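Local coordinates for protein serine protease MT3772 (Mycobacterium tuberculosis, PDB 3K6Y) that probably cleaves peptide bonds as the trypsin-like protease domain of a membrane protein, and is probably needed for resistance to acid and oxidative stress, at residues T168-T173 with A214-G219. Sequence-based numbering, arbitrary orientation.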
loop_
_atom_site.group_PDB
_atom_site.type_symbol
_atom_site.label_atom_id
_atom_site.label_comp_id
_atom_site.label_asym_id
_atom_site.label_seq_id
_atom_site.Cartn_x
_atom_site.Cartn_y
_atom_site.Cartn_z
ATOM N N THR A 168 13.036 2.619 12.638
ATOM C CA THR A 168 14.443 2.574 13.016
ATOM C C THR A 168 15.036 1.329 12.383
ATOM O O THR A 168 14.507 0.230 12.567
ATOM C CB THR A 168 14.634 2.551 14.554
ATOM O OG1 THR A 168 14.031 3.721 15.119
ATOM C CG2 THR A 168 16.120 2.541 14.921
ATOM N N ARG A 169 16.132 1.518 11.651
ATOM C CA ARG A 169 16.729 0.430 10.863
ATOM C C ARG A 169 18.236 0.440 11.008
ATOM O O ARG A 169 18.857 1.502 11.167
ATOM C CB ARG A 169 16.401 0.637 9.392
ATOM C CG ARG A 169 14.923 0.600 9.122
ATOM C CD ARG A 169 14.598 0.846 7.678
ATOM N NE ARG A 169 14.830 2.231 7.295
ATOM C CZ ARG A 169 14.670 2.701 6.064
ATOM N NH1 ARG A 169 14.320 1.877 5.082
ATOM N NH2 ARG A 169 14.883 3.983 5.800
ATOM N N ASP A 170 18.834 -0.742 10.935
ATOM C CA ASP A 170 20.296 -0.846 10.850
ATOM C C ASP A 170 20.738 -0.588 9.412
ATOM O O ASP A 170 20.286 -1.261 8.480
ATOM C CB ASP A 170 20.776 -2.238 11.279
ATOM C CG ASP A 170 20.564 -2.518 12.756
ATOM O OD1 ASP A 170 20.587 -1.579 13.568
ATOM O OD2 ASP A 170 20.400 -3.701 13.107
ATOM N N VAL A 171 21.638 0.372 9.250
ATOM C CA VAL A 171 22.153 0.788 7.966
ATOM C C VAL A 171 23.659 0.905 8.000
ATOM O O VAL A 171 24.241 1.089 9.083
ATOM C CB VAL A 171 21.498 2.103 7.463
ATOM C CG1 VAL A 171 19.972 1.971 7.478
ATOM C CG2 VAL A 171 21.969 3.295 8.253
ATOM N N TYR A 172 24.287 0.800 6.836
ATOM C CA TYR A 172 25.623 1.341 6.674
ATOM C C TYR A 172 25.529 2.695 6.016
ATOM O O TYR A 172 24.753 2.896 5.069
ATOM C CB TYR A 172 26.489 0.472 5.766
ATOM C CG TYR A 172 26.787 -0.911 6.269
ATOM C CD1 TYR A 172 27.665 -1.118 7.342
ATOM C CD2 TYR A 172 26.247 -2.026 5.634
ATOM C CE1 TYR A 172 27.963 -2.399 7.784
ATOM C CE2 TYR A 172 26.533 -3.315 6.081
ATOM C CZ TYR A 172 27.396 -3.492 7.146
ATOM O OH TYR A 172 27.697 -4.751 7.590
ATOM N N THR A 173 26.352 3.624 6.500
ATOM C CA THR A 173 26.714 4.760 5.677
ATOM C C THR A 173 27.975 4.415 4.912
ATOM O O THR A 173 28.871 3.766 5.461
ATOM C CB THR A 173 26.926 6.021 6.509
ATOM O OG1 THR A 173 27.867 5.738 7.548
ATOM C CG2 THR A 173 25.603 6.452 7.131
ATOM N N ALA A 214 22.588 -6.440 5.883
ATOM C CA ALA A 214 22.103 -7.799 5.713
ATOM C C ALA A 214 21.199 -8.223 6.880
ATOM O O ALA A 214 20.148 -8.824 6.683
ATOM C CB ALA A 214 23.279 -8.777 5.546
ATOM N N GLY A 215 21.622 -7.892 8.105
ATOM C CA GLY A 215 20.822 -8.193 9.292
ATOM C C GLY A 215 19.460 -7.515 9.273
ATOM O O GLY A 215 18.464 -8.106 9.696
ATOM N N GLU A 216 19.410 -6.275 8.776
ATOM C CA GLU A 216 18.166 -5.532 8.730
ATOM C C GLU A 216 17.145 -6.183 7.777
ATOM O O GLU A 216 15.939 -6.147 8.035
ATOM C CB GLU A 216 18.450 -4.090 8.284
ATOM C CG GLU A 216 17.227 -3.200 8.117
ATOM C CD GLU A 216 16.435 -3.026 9.395
ATOM O OE1 GLU A 216 15.193 -2.946 9.308
ATOM O OE2 GLU A 216 17.047 -2.920 10.488
ATOM N N VAL A 217 17.631 -6.739 6.666
ATOM C CA VAL A 217 16.714 -7.302 5.660
ATOM C C VAL A 217 16.441 -8.791 5.881
ATOM O O VAL A 217 15.537 -9.352 5.262
ATOM C CB VAL A 217 17.169 -7.029 4.199
ATOM C CG1 VAL A 217 17.422 -5.558 3.976
ATOM C CG2 VAL A 217 18.391 -7.853 3.808
ATOM N N ALA A 218 17.171 -9.414 6.816
ATOM C CA ALA A 218 17.084 -10.860 7.013
ATOM C C ALA A 218 15.676 -11.334 7.345
ATOM O O ALA A 218 15.235 -12.396 6.886
ATOM C CB ALA A 218 18.057 -11.305 8.105
ATOM N N GLY A 219 14.953 -10.549 8.130
ATOM C CA GLY A 219 13.603 -10.901 8.538
ATOM C C GLY A 219 12.666 -11.064 7.356
ATOM O O GLY A 219 11.712 -11.849 7.415
HETATM O O HOH W 1 13.526 -2.192 11.154
HETATM O O HOH W 2 18.507 -5.188 12.106
#
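An extended first torsion (chi1 177°) followed by a bend at chi2 (61°) carries the Glu216 carboxylate from helix 214-218 to strand 167-175, where it meets Asp170 and Arg169. The strand belongs to the second of the two six-stranded antiparallel barrels of this chymotrypsin-like fold, and the helix directly follows strand 208-213 of the same barrel. Asp170 pairs with Thr213 through its backbone, and its amide N also donates to Glu216 OE2 (2.9 Å), nearly straight but from above the carboxylate plane, 51° out of it. Glutamate suits the place: its CB lies 3.4 Å from Asp170 O, and the further methylene lets the carboxylate go on to the amide. The aliphatic part of Arg169 passes the carboxylate, CB lying 3.7 Å from Glu216 CD, but no salt bridge forms; NH1 bonds Val103 O instead, and the side chain touches Asp104, the predicted triad aspartate. Asp170 OD2 and Glu216 OE2 are 4.3 Å apart; a water donating to both, and the salt bridge of Asp170 to Arg154, probably ease their repulsion. A second water links the strand to the other carboxylate oxygen, donating to Thr168 O and, at 2.6 Å, to Glu216 OE1.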